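Local coordinates for restriction endonuclease (Mycobacterium sp., PDB 4F0Q), which cleaves DNA in a manner dependent on cytosine methylation, working as a tetrameric restriction endonuclease, at residues Leu134-His142 and Ala181-His189; Phe300-Val311 and Leu414-Val422. All coordinates share one frame; numbering follows the deposited sequence.

Contact 1. Residues Leu134-His142 and Ala181-His189; sequences LLLEAARLH and AAIIERLEH
In the N-terminal domain, whose AspBHI-type family belongs to the PUA clan, helix 130-142 packs across a long curved sheet, and H142 and I184 make the nearest CA approach between this helix and strand 175-193. Helix and strand run at 86° to each other, so the contact is compact and a few side chains carry it. The imidazole of H142 lies against the strand with I184 CG1 over one face, in a CH-pi contact 4.2 Å from the ring centroid and 15° off the ring normal. Its edge meets the strand as well: I183 CG2 sits near the ring plane, 3.4 Å from H142 ND1, while A182 O is 3.7 Å from H142 CE1. A hydrogen bond from H142 NE2 to P154 O fixes the rotation of the ring and satisfies its far nitrogen in this buried place; histidine suits the site because it offers a flat pi face for the CH-pi contact and polar nitrogens at the edge. I184 continues past the ring, its chain extended (chi2 -177°), and thereby brings CD1 to the helix surface, 4.0 Å from A138 CB. A138 and A139, being small, let the strand's branched side chains come close to the helix backbone. One such chain is L187, whose CD1 lies 3.7 Å from A139 CB; its other methyl, CD2, meets L136 CD2 at 3.7 Å where the two leucines cross at about a right angle. Between I184 and L187, E185 and R186 both face D207, a classic beta bulge that interrupts the regular alternation, so that I184 and L187, three positions apart, both point at the helix. Beside this apolar patch a water bridges the two backbones, donating to A139 O at 3.3 Å and to I184 O at 3.2 Å.

Contact 2. Residues Phe300-Val311 and Leu414-Val422; sequences FELLASRVAAEV and LAATVRRMV
E310 OE2 is held in a salt bridge by R313, one turn further along the same helix, while R420 NH1 of the facing helix stands 4.3 Å from E310 OE2, beyond salt-bridge range, where the opposite charges probably still attract weakly. The two helices, 297-314 and 411-425, belong to the PDDEXK nuclease fold, the first coming before the strands of its mixed sheet and the second after them. Crossing at 86°, they meet over a short length, with V307 as the knob and E310, L414 and M421 around it. The hole that takes V307 is formed by L414, T417, V418 and M421. A beta-branched valine, short and broad, fills such a four-residue hole with both methyls. V307 CG1 lies 3.8 Å from T417 CG2. On the other branch, V307 CG2 is 3.7 Å from V418 CG2, and M421 SD approaches V307 CG2 to 3.8 Å. Methionine is long and flexible enough to wrap the knob; bent at its last torsion (chi3 57°), M421 sends CE on toward the aliphatic base of R306, whose guanidinium is bound instead by S436 and E440. At the other corner L414 CD2 meets the edge of the F300 ring, 4.1 Å from F300 CE1. T417 turns its methyl to V307 and E310, while its hydroxyl bonds to T413 O, one turn back in its own helix. With CG anti to the backbone N (chi1 -179°), E310 runs past T417 in the opposite direction, and E310 CG lies 3.7 Å from T417 CG2.

Overall arrangement
The two contacts sit in separate domains, contact 1 in the AspBHI-type N-terminal domain and contact 2 in the nuclease domain, with centres 29 Å apart and nearest atoms about 10 Å apart. Contact 2 lies nearer the magnesium site, probably the catalytic centre: the side chain of F300 is about 7 Å from the ion, which is bound at D334, Q355 and A356. The assembly relates them further. E185, on the strand of contact 1, forms a salt bridge with R313 of the second subunit, and E310 of contact 2 packs on R253 of the second subunit, so the N-terminal side of one copy meets the nuclease side of another.

Contact 1. Residues Leu134-His142 and Ala181-His189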
loop_
_atom_site.group_PDB
_atom_site.type_symbol
_atom_site.label_atom_id
_atom_site.label_comp_id
_atom_site.label_asym_id
_atom_site.label_seq_id
_atom_site.Cartn_x
_atom_site.Cartn_y
_atom_site.Cartn_z
ATOM N N LEU A 134 37.970 0.016 -1.244
ATOM C CA LEU A 134 37.645 0.835 -2.408
ATOM C C LEU A 134 36.164 1.206 -2.426
ATOM O O LEU A 134 35.797 2.332 -2.767
ATOM C CB LEU A 134 38.018 0.108 -3.703
ATOM C CG LEU A 134 39.505 -0.130 -3.963
ATOM C CD1 LEU A 134 39.698 -0.962 -5.220
ATOM C CD2 LEU A 134 40.250 1.191 -4.075
ATOM N N LEU A 135 35.317 0.252 -2.049
ATOM C CA LEU A 135 33.874 0.467 -2.026
ATOM C C LEU A 135 33.457 1.463 -0.948
ATOM O O LEU A 135 32.517 2.228 -1.139
ATOM C CB LEU A 135 33.128 -0.857 -1.842
ATOM C CG LEU A 135 33.211 -1.868 -2.988
ATOM C CD1 LEU A 135 32.315 -3.065 -2.706
ATOM C CD2 LEU A 135 32.844 -1.219 -4.313
ATOM N N LEU A 136 34.151 1.443 0.187
ATOM C CA LEU A 136 33.882 2.394 1.263
ATOM C C LEU A 136 34.378 3.787 0.887
ATOM O O LEU A 136 33.667 4.787 1.065
ATOM C CB LEU A 136 34.534 1.930 2.568
ATOM C CG LEU A 136 33.869 0.750 3.284
ATOM C CD1 LEU A 136 34.753 0.224 4.402
ATOM C CD2 LEU A 136 32.509 1.157 3.827
ATOM N N GLU A 137 35.599 3.843 0.360
ATOM C CA GLU A 137 36.186 5.099 -0.095
ATOM C C GLU A 137 35.337 5.742 -1.187
ATOM O O GLU A 137 35.261 6.966 -1.287
ATOM C CB GLU A 137 37.616 4.882 -0.591
ATOM C CG GLU A 137 38.624 4.630 0.521
ATOM C CD GLU A 137 40.008 4.303 -0.004
ATOM O OE1 GLU A 137 40.124 3.937 -1.193
ATOM O OE2 GLU A 137 40.982 4.416 0.770
ATOM N N ALA A 138 34.695 4.908 -2.000
ATOM C CA ALA A 138 33.769 5.398 -3.014
ATOM C C ALA A 138 32.453 5.826 -2.375
ATOM O O ALA A 138 31.863 6.828 -2.770
ATOM C CB ALA A 138 33.524 4.335 -4.069
ATOM N N ALA A 139 32.005 5.060 -1.384
ATOM C CA ALA A 139 30.745 5.329 -0.697
ATOM C C ALA A 139 30.774 6.689 -0.016
ATOM O O ALA A 139 29.751 7.367 0.082
ATOM C CB ALA A 139 30.448 4.237 0.317
ATOM N N ARG A 140 31.955 7.079 0.454
ATOM C CA ARG A 140 32.146 8.401 1.042
ATOM C C ARG A 140 31.783 9.518 0.059
ATOM O O ARG A 140 31.257 10.559 0.454
ATOM C CB ARG A 140 33.593 8.557 1.520
ATOM C CG ARG A 140 33.989 9.971 1.915
ATOM C CD ARG A 140 33.168 10.491 3.085
ATOM N NE ARG A 140 33.539 11.862 3.423
ATOM C CZ ARG A 140 32.978 12.942 2.891
ATOM N NH1 ARG A 140 32.006 12.818 1.997
ATOM N NH2 ARG A 140 33.385 14.149 3.256
ATOM N N LEU A 141 32.051 9.289 -1.223
ATOM C CA LEU A 141 31.850 10.317 -2.242
ATOM C C LEU A 141 30.517 10.196 -2.982
ATOM O O LEU A 141 30.007 11.180 -3.516
ATOM C CB LEU A 141 33.012 10.314 -3.238
ATOM C CG LEU A 141 34.368 10.730 -2.667
ATOM C CD1 LEU A 141 35.452 10.628 -3.727
ATOM C CD2 LEU A 141 34.298 12.140 -2.101
ATOM N N HIS A 142 29.958 8.991 -3.012
ATOM C CA HIS A 142 28.655 8.773 -3.630
ATOM C C HIS A 142 27.546 9.306 -2.732
ATOM O O HIS A 142 26.396 9.434 -3.151
ATOM C CB HIS A 142 28.440 7.291 -3.940
ATOM C CG HIS A 142 29.155 6.825 -5.169
ATOM N ND1 HIS A 142 28.492 6.397 -6.298
ATOM C CD2 HIS A 142 30.476 6.729 -5.450
ATOM C CE1 HIS A 142 29.373 6.051 -7.220
ATOM N NE2 HIS A 142 30.584 6.244 -6.730
ATOM N N ALA A 181 26.751 2.257 -15.800
ATOM C CA ALA A 181 27.428 2.948 -14.709
ATOM C C ALA A 181 26.478 3.049 -13.522
ATOM O O ALA A 181 25.292 3.328 -13.694
ATOM C CB ALA A 181 27.879 4.331 -15.154
ATOM N N ALA A 182 26.997 2.824 -12.320
ATOM C CA ALA A 182 26.145 2.759 -11.138
ATOM C C ALA A 182 26.552 3.725 -10.029
ATOM O O ALA A 182 27.725 4.072 -9.882
ATOM C CB ALA A 182 26.094 1.332 -10.605
ATOM N N ILE A 183 25.561 4.155 -9.253
ATOM C CA ILE A 183 25.792 4.951 -8.056
ATOM C C ILE A 183 25.544 4.072 -6.837
ATOM O O ILE A 183 24.576 3.316 -6.803
ATOM C CB ILE A 183 24.827 6.150 -7.984
ATOM C CG1 ILE A 183 24.873 6.959 -9.279
ATOM C CG2 ILE A 183 25.150 7.032 -6.786
ATOM C CD1 ILE A 183 23.950 8.153 -9.278
ATOM N N ILE A 184 26.419 4.163 -5.843
ATOM C CA ILE A 184 26.195 3.453 -4.593
ATOM C C ILE A 184 25.026 4.093 -3.852
ATOM O O ILE A 184 25.185 5.112 -3.178
ATOM C CB ILE A 184 27.448 3.457 -3.694
ATOM C CG1 ILE A 184 28.620 2.794 -4.418
ATOM C CG2 ILE A 184 27.167 2.740 -2.381
ATOM C CD1 ILE A 184 29.873 2.690 -3.581
ATOM N N GLU A 185 23.848 3.496 -3.996
ATOM C CA GLU A 185 22.652 4.019 -3.350
ATOM C C GLU A 185 22.635 3.655 -1.872
ATOM O O GLU A 185 22.222 4.455 -1.031
ATOM C CB GLU A 185 21.388 3.500 -4.036
ATOM C CG GLU A 185 20.104 4.071 -3.457
ATOM C CD GLU A 185 18.865 3.517 -4.127
ATOM O OE1 GLU A 185 18.949 2.426 -4.730
ATOM O OE2 GLU A 185 17.807 4.177 -4.056
ATOM N N ARG A 186 23.085 2.447 -1.555
ATOM C CA ARG A 186 23.158 2.030 -0.158
ATOM C C ARG A 186 24.334 1.086 0.088
ATOM O O ARG A 186 24.724 0.325 -0.792
ATOM C CB ARG A 186 21.840 1.386 0.283
ATOM C CG ARG A 186 21.694 1.233 1.789
ATOM C CD ARG A 186 20.266 0.890 2.188
ATOM N NE ARG A 186 19.842 -0.406 1.666
ATOM C CZ ARG A 186 18.693 -0.996 1.981
ATOM N NH1 ARG A 186 17.852 -0.408 2.821
ATOM N NH2 ARG A 186 18.386 -2.177 1.460
ATOM N N LEU A 187 24.906 1.160 1.285
ATOM C CA LEU A 187 25.982 0.259 1.681
ATOM C C LEU A 187 25.761 -0.170 3.125
ATOM O O LEU A 187 25.808 0.654 4.037
ATOM C CB LEU A 187 27.347 0.938 1.523
ATOM C CG LEU A 187 28.602 0.061 1.623
ATOM C CD1 LEU A 187 29.718 0.636 0.765
ATOM C CD2 LEU A 187 29.076 -0.090 3.064
ATOM N N GLU A 188 25.523 -1.461 3.331
ATOM C CA GLU A 188 25.199 -1.962 4.661
ATOM C C GLU A 188 26.007 -3.190 5.070
ATOM O O GLU A 188 26.622 -3.854 4.236
ATOM C CB GLU A 188 23.699 -2.254 4.768
ATOM C CG GLU A 188 23.145 -3.087 3.629
ATOM C CD GLU A 188 21.629 -3.119 3.616
ATOM O OE1 GLU A 188 21.050 -3.565 2.603
ATOM O OE2 GLU A 188 21.016 -2.698 4.620
ATOM N N HIS A 189 26.001 -3.473 6.369
ATOM C CA HIS A 189 26.680 -4.636 6.922
ATOM C C HIS A 189 25.834 -5.884 6.704
ATOM O O HIS A 189 24.607 -5.824 6.746
ATOM C CB HIS A 189 26.942 -4.425 8.416
ATOM C CG HIS A 189 27.494 -5.630 9.115
ATOM N ND1 HIS A 189 26.702 -6.504 9.830
ATOM C CD2 HIS A 189 28.759 -6.101 9.218
ATOM C CE1 HIS A 189 27.455 -7.462 10.339
ATOM N NE2 HIS A 189 28.707 -7.242 9.982
HETATM O O HOH W 1 26.966 5.725 -0.544
#

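Contact 2. Residues Phe300-Val311 and Leu414-Val422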
loop_
_atom_site.group_PDB
_atom_site.type_symbol
_atom_site.label_atom_id
_atom_site.label_comp_id
_atom_site.label_asym_id
_atom_site.label_seq_id
_atom_site.Cartn_x
_atom_site.Cartn_y
_atom_site.Cartn_z
ATOM N N PHE A 300 2.912 -24.922 6.258
ATOM C CA PHE A 300 3.308 -24.214 5.051
ATOM C C PHE A 300 2.780 -22.788 5.083
ATOM O O PHE A 300 3.375 -21.893 4.492
ATOM C CB PHE A 300 2.807 -24.934 3.799
ATOM C CG PHE A 300 3.203 -24.257 2.517
ATOM C CD1 PHE A 300 4.490 -24.383 2.023
ATOM C CD2 PHE A 300 2.289 -23.493 1.810
ATOM C CE1 PHE A 300 4.861 -23.759 0.844
ATOM C CE2 PHE A 300 2.652 -22.867 0.632
ATOM C CZ PHE A 300 3.940 -23.001 0.148
ATOM N N GLU A 301 1.661 -22.579 5.769
ATOM C CA GLU A 301 1.141 -21.229 5.961
ATOM C C GLU A 301 2.081 -20.397 6.839
ATOM O O GLU A 301 2.352 -19.230 6.542
ATOM C CB GLU A 301 -0.271 -21.263 6.555
ATOM C CG GLU A 301 -1.318 -21.855 5.624
ATOM C CD GLU A 301 -2.692 -21.936 6.260
ATOM O OE1 GLU A 301 -2.797 -21.727 7.487
ATOM O OE2 GLU A 301 -3.671 -22.208 5.531
ATOM N N LEU A 302 2.579 -21.004 7.913
ATOM C CA LEU A 302 3.536 -20.333 8.795
ATOM C C LEU A 302 4.838 -20.023 8.056
ATOM O O LEU A 302 5.363 -18.897 8.122
ATOM C CB LEU A 302 3.823 -21.193 10.027
ATOM C CG LEU A 302 4.769 -20.588 11.067
ATOM C CD1 LEU A 302 4.214 -19.274 11.595
ATOM C CD2 LEU A 302 5.016 -21.564 12.205
ATOM N N LEU A 303 5.352 -21.031 7.354
ATOM C CA LEU A 303 6.547 -20.858 6.536
ATOM C C LEU A 303 6.351 -19.732 5.530
ATOM O O LEU A 303 7.253 -18.933 5.303
ATOM C CB LEU A 303 6.899 -22.150 5.798
ATOM C CG LEU A 303 8.069 -22.015 4.818
ATOM C CD1 LEU A 303 9.370 -21.747 5.560
ATOM C CD2 LEU A 303 8.195 -23.238 3.927
ATOM N N ALA A 304 5.164 -19.670 4.937
ATOM C CA ALA A 304 4.851 -18.642 3.953
ATOM C C ALA A 304 4.782 -17.264 4.597
ATOM O O ALA A 304 5.126 -16.268 3.968
ATOM C CB ALA A 304 3.549 -18.959 3.246
ATOM N N SER A 305 4.329 -17.209 5.846
ATOM C CA SER A 305 4.307 -15.945 6.577
ATOM C C SER A 305 5.732 -15.452 6.823
ATOM O O SER A 305 6.043 -14.274 6.599
ATOM C CB SER A 305 3.553 -16.090 7.900
ATOM O OG SER A 305 4.197 -17.010 8.762
ATOM N N ARG A 306 6.597 -16.357 7.274
ATOM C CA ARG A 306 7.995 -15.998 7.511
ATOM C C ARG A 306 8.708 -15.571 6.226
ATOM O O ARG A 306 9.445 -14.579 6.208
ATOM C CB ARG A 306 8.744 -17.152 8.182
ATOM C CG ARG A 306 8.266 -17.456 9.592
ATOM C CD ARG A 306 9.118 -18.524 10.251
ATOM N NE ARG A 306 8.684 -18.799 11.618
ATOM C CZ ARG A 306 9.265 -19.683 12.423
ATOM N NH1 ARG A 306 10.310 -20.381 12.000
ATOM N NH2 ARG A 306 8.801 -19.867 13.651
ATOM N N VAL A 307 8.477 -16.325 5.156
ATOM C CA VAL A 307 9.063 -16.038 3.852
ATOM C C VAL A 307 8.580 -14.692 3.322
ATOM O O VAL A 307 9.359 -13.921 2.768
ATOM C CB VAL A 307 8.740 -17.153 2.830
ATOM C CG1 VAL A 307 9.054 -16.698 1.409
ATOM C CG2 VAL A 307 9.508 -18.417 3.168
ATOM N N ALA A 308 7.293 -14.414 3.505
ATOM C CA ALA A 308 6.726 -13.131 3.109
ATOM C C ALA A 308 7.399 -12.004 3.879
ATOM O O ALA A 308 7.788 -10.990 3.296
ATOM C CB ALA A 308 5.226 -13.115 3.344
ATOM N N ALA A 309 7.539 -12.194 5.189
ATOM C CA ALA A 309 8.223 -11.220 6.035
ATOM C C ALA A 309 9.638 -10.940 5.530
ATOM O O ALA A 309 10.064 -9.784 5.441
ATOM C CB ALA A 309 8.263 -11.705 7.475
ATOM N N GLU A 310 10.355 -12.006 5.183
ATOM C CA GLU A 310 11.721 -11.881 4.681
ATOM C C GLU A 310 11.777 -11.122 3.353
ATOM O O GLU A 310 12.606 -10.227 3.168
ATOM C CB GLU A 310 12.363 -13.263 4.529
ATOM C CG GLU A 310 13.802 -13.232 4.039
ATOM C CD GLU A 310 14.756 -12.612 5.045
ATOM O OE1 GLU A 310 14.454 -12.648 6.258
ATOM O OE2 GLU A 310 15.807 -12.084 4.622
ATOM N N VAL A 311 10.887 -11.489 2.437
ATOM C CA VAL A 311 10.808 -10.855 1.125
ATOM C C VAL A 311 10.514 -9.366 1.258
ATOM O O VAL A 311 11.109 -8.543 0.564
ATOM C CB VAL A 311 9.733 -11.526 0.239
ATOM C CG1 VAL A 311 9.454 -10.696 -1.000
ATOM C CG2 VAL A 311 10.166 -12.932 -0.151
ATOM N N LEU A 414 10.460 -18.514 -3.608
ATOM C CA LEU A 414 10.283 -19.242 -2.356
ATOM C C LEU A 414 11.523 -20.055 -2.004
ATOM O O LEU A 414 11.985 -20.028 -0.868
ATOM C CB LEU A 414 9.065 -20.164 -2.434
ATOM C CG LEU A 414 8.889 -21.149 -1.275
ATOM C CD1 LEU A 414 8.588 -20.415 0.023
ATOM C CD2 LEU A 414 7.800 -22.163 -1.588
ATOM N N ALA A 415 12.055 -20.775 -2.986
ATOM C CA ALA A 415 13.233 -21.610 -2.777
ATOM C C ALA A 415 14.454 -20.775 -2.406
ATOM O O ALA A 415 15.172 -21.100 -1.458
ATOM C CB ALA A 415 13.517 -22.443 -4.015
ATOM N N ALA A 416 14.680 -19.700 -3.156
ATOM C CA ALA A 416 15.809 -18.810 -2.901
ATOM C C ALA A 416 15.717 -18.175 -1.515
ATOM O O ALA A 416 16.696 -18.153 -0.759
ATOM C CB ALA A 416 15.887 -17.734 -3.976
ATOM N N THR A 417 14.532 -17.666 -1.190
ATOM C CA THR A 417 14.295 -17.021 0.095
ATOM C C THR A 417 14.502 -17.997 1.246
ATOM O O THR A 417 15.180 -17.682 2.219
ATOM C CB THR A 417 12.872 -16.440 0.185
ATOM O OG1 THR A 417 12.635 -15.571 -0.930
ATOM C CG2 THR A 417 12.691 -15.663 1.480
ATOM N N VAL A 418 13.915 -19.185 1.124
ATOM C CA VAL A 418 14.042 -20.220 2.144
ATOM C C VAL A 418 15.500 -20.630 2.341
ATOM O O VAL A 418 15.965 -20.773 3.473
ATOM C CB VAL A 418 13.177 -21.457 1.806
ATOM C CG1 VAL A 418 13.645 -22.677 2.579
ATOM C CG2 VAL A 418 11.710 -21.172 2.094
ATOM N N ARG A 419 16.221 -20.802 1.238
ATOM C CA ARG A 419 17.641 -21.135 1.302
ATOM C C ARG A 419 18.442 -20.047 2.014
ATOM O O ARG A 419 19.307 -20.345 2.842
ATOM C CB ARG A 419 18.202 -21.385 -0.099
ATOM C CG ARG A 419 17.951 -22.789 -0.622
ATOM C CD ARG A 419 18.372 -22.923 -2.074
ATOM N NE ARG A 419 19.657 -22.280 -2.333
ATOM C CZ ARG A 419 20.837 -22.865 -2.157
ATOM N NH1 ARG A 419 20.900 -24.113 -1.716
ATOM N NH2 ARG A 419 21.953 -22.200 -2.420
ATOM N N ARG A 420 18.146 -18.790 1.694
ATOM C CA ARG A 420 18.808 -17.664 2.351
ATOM C C ARG A 420 18.536 -17.660 3.856
ATOM O O ARG A 420 19.458 -17.521 4.661
ATOM C CB ARG A 420 18.356 -16.339 1.734
ATOM C CG ARG A 420 19.185 -15.138 2.165
ATOM C CD ARG A 420 18.557 -13.824 1.715
ATOM N NE ARG A 420 18.173 -13.845 0.307
ATOM C CZ ARG A 420 16.915 -13.849 -0.124
ATOM N NH1 ARG A 420 15.914 -13.822 0.745
ATOM N NH2 ARG A 420 16.656 -13.871 -1.425
ATOM N N MET A 421 17.266 -17.815 4.222
ATOM C CA MET A 421 16.844 -17.847 5.621
ATOM C C MET A 421 17.556 -18.949 6.394
ATOM O O MET A 421 18.096 -18.722 7.479
ATOM C CB MET A 421 15.332 -18.069 5.713
ATOM C CG MET A 421 14.486 -16.916 5.200
ATOM S SD MET A 421 12.769 -17.394 4.907
ATOM C CE MET A 421 12.297 -18.014 6.518
ATOM N N VAL A 422 17.546 -20.146 5.822
ATOM C CA VAL A 422 18.143 -21.313 6.453
ATOM C C VAL A 422 19.656 -21.164 6.602
ATOM O O VAL A 422 20.216 -21.470 7.657
ATOM C CB VAL A 422 17.799 -22.596 5.667
ATOM C CG1 VAL A 422 18.701 -23.735 6.072
ATOM C CG2 VAL A 422 16.341 -22.966 5.884
#